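Local atomic coordinates of fructose-bisphosphate aldolase (Plasmodium falciparum, PDB entry 4TR9), a protein that belongs to the class I fructose-bisphosphate aldolase family and folds as a parallel beta/alpha barrel of the TIM type. Residues N107-V119 against Y143-V156. Sequence-based numbering, arbitrary orientation.
With 38D (N'-[(E)-(2,4-dichlorophenyl)methylidene]-3,4-dihydroxybenzohydrazide), chain K.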
ATOM      1  N   ASN A 107      23.845   7.760  36.271  1.00 56.78           N
ATOM      2  CA  ASN A 107      22.772   6.844  35.886  1.00 53.07           C
ATOM      3  C   ASN A 107      22.087   7.275  34.587  1.00 43.35           C
ATOM      4  O   ASN A 107      20.908   7.000  34.369  1.00 44.52           O
ATOM      5  CB  ASN A 107      21.745   6.725  37.021  1.00 69.96           C
ATOM      6  CG  ASN A 107      20.809   5.540  36.852  1.00 75.54           C
ATOM      7  OD1 ASN A 107      21.146   4.555  36.195  1.00 60.14           O
ATOM      8  ND2 ASN A 107      19.623   5.635  37.444  1.00 58.11           N
ATOM      9  N   ILE A 108      22.836   7.954  33.725  1.00 42.70           N
ATOM     10  CA  ILE A 108      22.289   8.448  32.466  1.00 33.24           C
ATOM     11  C   ILE A 108      22.741   7.587  31.289  1.00 34.16           C
ATOM     12  O   ILE A 108      23.937   7.364  31.092  1.00 38.39           O
ATOM     13  CB  ILE A 108      22.691   9.912  32.213  1.00 33.95           C
ATOM     14  CG1 ILE A 108      22.206  10.803  33.358  1.00 33.89           C
ATOM     15  CG2 ILE A 108      22.125  10.400  30.887  1.00 30.32           C
ATOM     16  CD1 ILE A 108      22.544  12.267  33.182  1.00 39.59           C
ATOM     17  N   ILE A 109      21.775   7.106  30.514  1.00 39.87           N
ATOM     18  CA  ILE A 109      22.055   6.252  29.367  1.00 35.64           C
ATOM     19  C   ILE A 109      22.499   7.065  28.154  1.00 40.91           C
ATOM     20  O   ILE A 109      21.779   7.954  27.701  1.00 41.35           O
ATOM     21  CB  ILE A 109      20.823   5.416  28.980  1.00 32.85           C
ATOM     22  CG1 ILE A 109      20.333   4.598  30.176  1.00 32.13           C
ATOM     23  CG2 ILE A 109      21.140   4.508  27.807  1.00 32.87           C
ATOM     24  CD1 ILE A 109      19.082   3.799  29.891  1.00 32.56           C
ATOM     25  N   PRO A 110      23.693   6.760  27.624  1.00 33.56           N
ATOM     26  CA  PRO A 110      24.230   7.439  26.439  1.00 38.94           C
ATOM     27  C   PRO A 110      23.421   7.149  25.176  1.00 34.92           C
ATOM     28  O   PRO A 110      23.084   5.996  24.906  1.00 27.76           O
ATOM     29  CB  PRO A 110      25.647   6.867  26.317  1.00 42.69           C
ATOM     30  CG  PRO A 110      25.964   6.317  27.672  1.00 52.21           C
ATOM     31  CD  PRO A 110      24.662   5.814  28.200  1.00 44.80           C
ATOM     32  N   GLY A 111      23.118   8.196  24.415  1.00 36.97           N
ATOM     33  CA  GLY A 111      22.411   8.053  23.155  1.00 33.09           C
ATOM     34  C   GLY A 111      23.197   8.685  22.026  1.00 40.04           C
ATOM     35  O   GLY A 111      24.078   9.509  22.268  1.00 48.79           O
ATOM     36  N   ILE A 112      22.883   8.310  20.792  1.00 38.57           N
ATOM     37  CA  ILE A 112      23.647   8.796  19.649  1.00 36.18           C
ATOM     38  C   ILE A 112      22.765   9.148  18.449  1.00 35.51           C
ATOM     39  O   ILE A 112      21.862   8.400  18.075  1.00 33.57           O
ATOM     40  CB  ILE A 112      24.713   7.757  19.221  1.00 38.38           C
ATOM     41  CG1 ILE A 112      25.510   8.258  18.013  1.00 44.95           C
ATOM     42  CG2 ILE A 112      24.075   6.402  18.940  1.00 33.18           C
ATOM     43  CD1 ILE A 112      26.310   9.511  18.287  1.00 52.63           C
ATOM     44  N   LYS A 113      23.029  10.312  17.866  1.00 41.66           N
ATOM     45  CA  LYS A 113      22.378  10.734  16.634  1.00 38.02           C
ATOM     46  C   LYS A 113      23.046  10.050  15.446  1.00 41.32           C
ATOM     47  O   LYS A 113      24.252  10.186  15.246  1.00 45.48           O
ATOM     48  CB  LYS A 113      22.448  12.256  16.495  1.00 43.89           C
ATOM     49  CG  LYS A 113      21.949  12.801  15.174  1.00 50.11           C
ATOM     50  CD  LYS A 113      22.278  14.280  15.056  1.00 58.23           C
ATOM     51  CE  LYS A 113      21.727  14.877  13.776  1.00 66.44           C
ATOM     52  NZ  LYS A 113      20.241  14.864  13.768  1.00 51.80           N
ATOM     53  N   VAL A 114      22.266   9.315  14.659  1.00 37.61           N
ATOM     54  CA  VAL A 114      22.834   8.512  13.580  1.00 44.31           C
ATOM     55  C   VAL A 114      22.436   8.994  12.186  1.00 45.73           C
ATOM     56  O   VAL A 114      22.885   8.439  11.184  1.00 47.55           O
ATOM     57  CB  VAL A 114      22.426   7.029  13.714  1.00 39.38           C
ATOM     58  CG1 VAL A 114      22.791   6.504  15.093  1.00 35.74           C
ATOM     59  CG2 VAL A 114      20.939   6.860  13.451  1.00 33.13           C
ATOM     60  N   ASP A 115      21.599  10.024  12.118  1.00 41.27           N
ATOM     61  CA  ASP A 115      21.153  10.537  10.827  1.00 44.67           C
ATOM     62  C   ASP A 115      22.194  11.477  10.220  1.00 52.00           C
ATOM     63  O   ASP A 115      22.943  12.135  10.943  1.00 47.55           O
ATOM     64  CB  ASP A 115      19.797  11.245  10.960  1.00 38.72           C
ATOM     65  CG  ASP A 115      19.884  12.549  11.719  1.00 45.18           C
ATOM     66  OD1 ASP A 115      20.186  13.586  11.091  1.00 65.71           O
ATOM     67  OD2 ASP A 115      19.632  12.542  12.942  1.00 51.51           O
ATOM     68  N   LYS A 116      22.239  11.530   8.891  1.00 39.45           N
ATOM     69  CA  LYS A 116      23.230  12.340   8.186  1.00 38.68           C
ATOM     70  C   LYS A 116      22.639  13.625   7.613  1.00 39.83           C
ATOM     71  O   LYS A 116      23.171  14.183   6.653  1.00 43.26           O
ATOM     72  CB  LYS A 116      23.875  11.534   7.055  1.00 45.08           C
ATOM     73  CG  LYS A 116      24.677  10.324   7.506  1.00 44.09           C
ATOM     74  CD  LYS A 116      25.258   9.590   6.306  1.00 49.77           C
ATOM     75  CE  LYS A 116      25.998   8.331   6.725  1.00 55.35           C
ATOM     76  NZ  LYS A 116      26.512   7.575   5.548  1.00 54.37           N
ATOM     77  N   GLY A 117      21.540  14.091   8.195  1.00 36.41           N
ATOM     78  CA  GLY A 117      20.921  15.328   7.753  1.00 44.53           C
ATOM     79  C   GLY A 117      19.811  15.119   6.739  1.00 40.98           C
ATOM     80  O   GLY A 117      19.424  13.987   6.453  1.00 37.87           O
ATOM     81  N   LEU A 118      19.306  16.220   6.189  1.00 43.78           N
ATOM     82  CA  LEU A 118      18.163  16.171   5.282  1.00 47.97           C
ATOM     83  C   LEU A 118      18.542  16.467   3.835  1.00 50.53           C
ATOM     84  O   LEU A 118      19.483  17.213   3.565  1.00 55.96           O
ATOM     85  CB  LEU A 118      17.087  17.157   5.740  1.00 44.96           C
ATOM     86  CG  LEU A 118      16.544  16.978   7.157  1.00 37.18           C
ATOM     87  CD1 LEU A 118      15.537  18.068   7.478  1.00 40.64           C
ATOM     88  CD2 LEU A 118      15.921  15.601   7.323  1.00 30.50           C
ATOM     89  N   VAL A 119      17.795  15.873   2.909  1.00 38.85           N
ATOM     90  CA  VAL A 119      17.982  16.101   1.480  1.00 51.93           C
ATOM     91  C   VAL A 119      16.621  16.207   0.793  1.00 48.07           C
ATOM     92  O   VAL A 119      15.718  15.418   1.074  1.00 46.57           O
ATOM     93  CB  VAL A 119      18.813  14.971   0.823  1.00 47.10           C
ATOM     94  CG1 VAL A 119      18.757  15.066  -0.693  1.00 57.08           C
ATOM     95  CG2 VAL A 119      20.255  15.018   1.306  1.00 55.45           C
ATOM     96  N   TYR A 143      29.094   2.460  17.881  1.00 44.93           N
ATOM     97  CA  TYR A 143      28.477   3.283  18.915  1.00 38.75           C
ATOM     98  C   TYR A 143      28.178   2.482  20.180  1.00 41.40           C
ATOM     99  O   TYR A 143      28.324   2.991  21.293  1.00 43.38           O
ATOM    100  CB  TYR A 143      27.193   3.924  18.384  1.00 39.59           C
ATOM    101  CG  TYR A 143      27.419   4.915  17.263  1.00 38.96           C
ATOM    102  CD1 TYR A 143      28.623   5.595  17.141  1.00 46.54           C
ATOM    103  CD2 TYR A 143      26.427   5.167  16.324  1.00 36.17           C
ATOM    104  CE1 TYR A 143      28.833   6.501  16.118  1.00 54.59           C
ATOM    105  CE2 TYR A 143      26.628   6.071  15.296  1.00 40.05           C
ATOM    106  CZ  TYR A 143      27.832   6.735  15.198  1.00 48.64           C
ATOM    107  OH  TYR A 143      28.037   7.635  14.178  1.00 52.67           O
ATOM    108  N   TYR A 144      27.761   1.232  20.004  1.00 42.12           N
ATOM    109  CA  TYR A 144      27.448   0.362  21.134  1.00 44.32           C
ATOM    110  C   TYR A 144      28.678   0.117  21.996  1.00 47.87           C
ATOM    111  O   TYR A 144      28.613   0.187  23.223  1.00 51.79           O
ATOM    112  CB  TYR A 144      26.877  -0.973  20.648  1.00 40.10           C
ATOM    113  CG  TYR A 144      26.414  -1.883  21.766  1.00 41.27           C
ATOM    114  CD1 TYR A 144      25.120  -1.798  22.263  1.00 35.32           C
ATOM    115  CD2 TYR A 144      27.269  -2.827  22.321  1.00 46.79           C
ATOM    116  CE1 TYR A 144      24.691  -2.625  23.283  1.00 36.49           C
ATOM    117  CE2 TYR A 144      26.849  -3.658  23.342  1.00 44.30           C
ATOM    118  CZ  TYR A 144      25.560  -3.554  23.819  1.00 45.19           C
ATOM    119  OH  TYR A 144      25.134  -4.378  24.835  1.00 48.11           O
ATOM    120  N   LYS A 145      29.801  -0.172  21.345  1.00 30.79           N
ATOM    121  CA  LYS A 145      31.044  -0.447  22.050  1.00 39.72           C
ATOM    122  C   LYS A 145      31.582   0.828  22.691  1.00 42.04           C
ATOM    123  O   LYS A 145      32.372   0.778  23.634  1.00 54.60           O
ATOM    124  CB  LYS A 145      32.080  -1.049  21.098  1.00 51.24           C
ATOM    125  CG  LYS A 145      33.119  -1.922  21.784  1.00 67.28           C
ATOM    126  CD  LYS A 145      34.064  -2.559  20.776  1.00 82.01           C
ATOM    127  CE  LYS A 145      35.009  -1.532  20.175  1.00 96.27           C
ATOM    128  NZ  LYS A 145      35.916  -0.947  21.202  1.00100.39           N
ATOM    129  N   ALA A 146      31.145   1.972  22.172  1.00 35.20           N
ATOM    130  CA  ALA A 146      31.542   3.265  22.711  1.00 37.98           C
ATOM    131  C   ALA A 146      30.741   3.607  23.963  1.00 43.45           C
ATOM    132  O   ALA A 146      31.170   4.420  24.781  1.00 52.75           O
ATOM    133  CB  ALA A 146      31.374   4.352  21.662  1.00 33.85           C
ATOM    134  N   GLY A 147      29.573   2.988  24.104  1.00 52.04           N
ATOM    135  CA  GLY A 147      28.749   3.192  25.282  1.00 47.65           C
ATOM    136  C   GLY A 147      27.300   3.527  24.983  1.00 40.65           C
ATOM    137  O   GLY A 147      26.471   3.569  25.890  1.00 43.04           O
ATOM    138  N   ALA A 148      26.991   3.766  23.712  1.00 46.93           N
ATOM    139  CA  ALA A 148      25.630   4.113  23.315  1.00 40.68           C
ATOM    140  C   ALA A 148      24.696   2.915  23.448  1.00 35.07           C
ATOM    141  O   ALA A 148      25.078   1.782  23.152  1.00 34.97           O
ATOM    142  CB  ALA A 148      25.611   4.644  21.890  1.00 36.05           C
ATOM    143  N   ARG A 149      23.471   3.170  23.896  1.00 36.61           N
ATOM    144  CA  ARG A 149      22.490   2.107  24.081  1.00 34.35           C
ATOM    145  C   ARG A 149      21.179   2.415  23.365  1.00 31.90           C
ATOM    146  O   ARG A 149      20.281   1.572  23.309  1.00 33.26           O
ATOM    147  CB  ARG A 149      22.236   1.868  25.570  1.00 37.05           C
ATOM    148  CG  ARG A 149      23.395   1.196  26.291  1.00 36.52           C
ATOM    149  CD  ARG A 149      23.672  -0.177  25.699  1.00 43.83           C
ATOM    150  NE  ARG A 149      24.823  -0.827  26.320  1.00 50.41           N
ATOM    151  CZ  ARG A 149      26.066  -0.750  25.855  1.00 55.83           C
ATOM    152  NH1 ARG A 149      27.051  -1.378  26.485  1.00 62.64           N
ATOM    153  NH2 ARG A 149      26.327  -0.047  24.762  1.00 48.33           N
ATOM    154  N   PHE A 150      21.067   3.623  22.823  1.00 34.25           N
ATOM    155  CA  PHE A 150      19.919   3.973  21.994  1.00 32.96           C
ATOM    156  C   PHE A 150      20.303   5.021  20.952  1.00 33.67           C
ATOM    157  O   PHE A 150      21.243   5.789  21.149  1.00 39.95           O
ATOM    158  CB  PHE A 150      18.746   4.460  22.860  1.00 31.73           C
ATOM    159  CG  PHE A 150      18.959   5.807  23.501  1.00 30.44           C
ATOM    160  CD1 PHE A 150      18.487   6.960  22.896  1.00 26.48           C
ATOM    161  CD2 PHE A 150      19.599   5.915  24.726  1.00 30.76           C
ATOM    162  CE1 PHE A 150      18.667   8.199  23.488  1.00 30.44           C
ATOM    163  CE2 PHE A 150      19.781   7.151  25.324  1.00 29.33           C
ATOM    164  CZ  PHE A 150      19.313   8.293  24.703  1.00 30.98           C
ATOM    165  N   ALA A 151      19.578   5.037  19.837  1.00 37.82           N
ATOM    166  CA  ALA A 151      19.907   5.926  18.728  1.00 40.10           C
ATOM    167  C   ALA A 151      18.748   6.848  18.369  1.00 37.82           C
ATOM    168  O   ALA A 151      17.629   6.674  18.854  1.00 35.07           O
ATOM    169  CB  ALA A 151      20.329   5.113  17.512  1.00 37.16           C
ATOM    170  N   LYS A 152      19.021   7.829  17.513  1.00 37.02           N
ATOM    171  CA  LYS A 152      18.002   8.786  17.094  1.00 36.41           C
ATOM    172  C   LYS A 152      18.120   9.108  15.603  1.00 35.87           C
ATOM    173  O   LYS A 152      19.207   9.056  15.031  1.00 41.69           O
ATOM    174  CB  LYS A 152      18.104  10.068  17.920  1.00 36.43           C
ATOM    175  CG  LYS A 152      16.800  10.841  18.020  1.00 45.01           C
ATOM    176  CD  LYS A 152      17.046  12.330  17.919  1.00 50.43           C
ATOM    177  CE  LYS A 152      17.706  12.668  16.597  1.00 51.56           C
ATOM    178  NZ  LYS A 152      17.943  14.124  16.450  1.00 68.19           N
ATOM    179  N   TRP A 153      16.992   9.451  14.990  1.00 32.58           N
ATOM    180  CA  TRP A 153      16.909   9.662  13.548  1.00 40.17           C
ATOM    181  C   TRP A 153      15.772  10.632  13.255  1.00 39.48           C
ATOM    182  O   TRP A 153      14.599  10.271  13.352  1.00 35.03           O
ATOM    183  CB  TRP A 153      16.702   8.319  12.839  1.00 43.06           C
ATOM    184  CG  TRP A 153      16.465   8.341  11.345  1.00 41.12           C
ATOM    185  CD1 TRP A 153      15.390   8.869  10.689  1.00 41.72           C
ATOM    186  CD2 TRP A 153      17.290   7.738  10.339  1.00 41.47           C
ATOM    187  NE1 TRP A 153      15.511   8.662   9.336  1.00 42.84           N
ATOM    188  CE2 TRP A 153      16.667   7.968   9.094  1.00 46.31           C
ATOM    189  CE3 TRP A 153      18.505   7.043  10.366  1.00 40.04           C
ATOM    190  CZ2 TRP A 153      17.214   7.523   7.890  1.00 47.72           C
ATOM    191  CZ3 TRP A 153      19.045   6.601   9.169  1.00 45.47           C
ATOM    192  CH2 TRP A 153      18.401   6.842   7.948  1.00 47.59           C
ATOM    193  N   ARG A 154      16.121  11.865  12.906  1.00 34.85           N
ATOM    194  CA  ARG A 154      15.128  12.924  12.747  1.00 33.31           C
ATOM    195  C   ARG A 154      14.668  13.107  11.304  1.00 38.40           C
ATOM    196  O   ARG A 154      15.476  13.321  10.403  1.00 41.16           O
ATOM    197  CB  ARG A 154      15.684  14.247  13.277  1.00 42.52           C
ATOM    198  CG  ARG A 154      14.780  15.446  13.038  1.00 45.22           C
ATOM    199  CD  ARG A 154      15.348  16.693  13.694  1.00 55.57           C
ATOM    200  NE  ARG A 154      14.536  17.878  13.437  1.00 55.27           N
ATOM    201  CZ  ARG A 154      14.790  18.766  12.481  1.00 67.05           C
ATOM    202  NH1 ARG A 154      13.998  19.816  12.321  1.00 68.10           N
ATOM    203  NH2 ARG A 154      15.837  18.603  11.683  1.00 73.98           N
ATOM    204  N   THR A 155      13.357  13.026  11.099  1.00 42.28           N
ATOM    205  CA  THR A 155      12.761  13.298   9.797  1.00 36.58           C
ATOM    206  C   THR A 155      11.818  14.490   9.918  1.00 37.41           C
ATOM    207  O   THR A 155      11.252  14.734  10.984  1.00 36.21           O
ATOM    208  CB  THR A 155      11.997  12.079   9.252  1.00 40.68           C
ATOM    209  OG1 THR A 155      12.688  10.877   9.614  1.00 57.16           O
ATOM    210  CG2 THR A 155      11.882  12.156   7.738  1.00 51.13           C
ATOM    211  N   VAL A 156      11.652  15.234   8.830  1.00 30.03           N
ATOM    212  CA  VAL A 156      10.880  16.470   8.871  1.00 33.51           C
ATOM    213  C   VAL A 156       9.752  16.499   7.842  1.00 37.71           C
ATOM    214  O   VAL A 156       9.971  16.243   6.658  1.00 34.60           O
ATOM    215  CB  VAL A 156      11.793  17.695   8.650  1.00 38.38           C
ATOM    216  CG1 VAL A 156      10.968  18.955   8.456  1.00 44.06           C
ATOM    217  CG2 VAL A 156      12.755  17.854   9.816  1.00 41.35           C
TER
HETATM  218  N12 38D K 401      19.153  21.030  12.641  0.85 78.90           N
HETATM  219  C13 38D K 401      18.279  22.165  12.740  0.85 78.90           C
HETATM  220  C15 38D K 401      19.582  23.168  10.864  0.85 78.90           C
HETATM  221  C17 38D K 401      18.615  24.711   9.309  0.85 78.90           C
HETATM  222  C20 38D K 401      17.265  23.810  11.073  0.85 78.90           C
HETATM  223  C01 38D K 401      17.627  18.425  15.727  0.85 78.90           C
HETATM  224  C02 38D K 401      17.096  17.643  16.753  0.85 78.90           C
HETATM  225  O03 38D K 401      15.704  17.562  16.966  0.85 78.90           O
HETATM  226  C04 38D K 401      17.952  16.931  17.582  0.85 78.90           C
HETATM  227  C05 38D K 401      19.321  16.995  17.389  0.85 78.90           C
HETATM  228  C06 38D K 401      19.849  17.770  16.371  0.85 78.90           C
HETATM  229  O07 38D K 401      17.441  16.132  18.630  0.85 78.90           O
HETATM  230  C08 38D K 401      19.003  18.474  15.541  0.85 78.90           C
HETATM  231  C09 38D K 401      19.627  19.330  14.434  0.85 78.90           C
HETATM  232  O10 38D K 401      20.836  19.290  14.238  0.85 78.90           O
HETATM  233  N11 38D K 401      18.751  20.170  13.665  0.85 78.90           N
HETATM  234  C14 38D K 401      18.369  23.074  11.519  0.85 78.90           C
HETATM  235  C16 38D K 401      19.709  23.987   9.753  0.85 78.90           C
HETATM  236 CL1  38D K 401      18.801  25.731   7.911  0.85 78.90          CL
HETATM  237  C19 38D K 401      17.394  24.629   9.959  0.85 78.90           C
HETATM  238 CL2  38D K 401      15.720  23.722  11.876  0.85 78.90          CL
HETATM  239  O   HOH W   1      17.744  14.815  10.027  1.00 36.56           O
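Ile-112 and Val-114 reach across to Phe-150 and Lys-152 through backbone bonds that make neighbouring parallel strands of a TIM barrel. Ile-112 N donates to Phe-150 O and Ile-112 O accepts from Lys-152 N; Val-114 N donates to Lys-152 O (3.1 Å). Nearer the start of the strands, Arg-149 N donates to Pro-110 O (3.0 Å), two residues past Gly-147, where a Schellman motif ends helix 136-146.

Apolar packing divides between the two faces of the sheet. On the outer, helix-covered face, the CG1 branch of Ile-112, anti to the backbone N (chi1 180°), lies over one face of the Tyr-143 ring, 3.7 Å from its centroid, a CH-pi contact, while CG2 leans on Ala-148 CB. Val-114 forks: CG1 sits 3.7 Å from Ala-151 CB, and CG2 meets the edge of the Trp-153 indole. On the other face, Phe-150 folds its ring back over bare Gly-111, whose CA stands 3.6 Å from the ring centroid, and Ile-109 CG2 reaches the ring's edge.

Lys-113, Lys-152 and Arg-154 line the 38D pocket at the C-terminal ends of the strands, the usual place for a TIM-barrel site. Lys-113, bent only at its last torsion, forms a salt bridge on the syn side of Asp-115 OD2; the modelled NZ-OD2 distance of 2.5 Å is short and its exact length doubtful. Asp-115 OD1 accepts Gly-117 N in an Asx turn and a water that also donates to Arg-154 O. Lys-152 NZ, 3.6 Å from Lys-113 NZ, forms a salt bridge with Asp-40 and approaches O07 of 38D (3.0 Å); Arg-154, salt-bridged to Glu-197, lays its guanidinium face toward the ligand's N11.

Strand 109-113 runs between strands 150-157 and 79-84, bonded to the latter through Gly-111 with Ala-82 and Leu-84, while helix 168-187 packs outside against Val-114 and Trp-153.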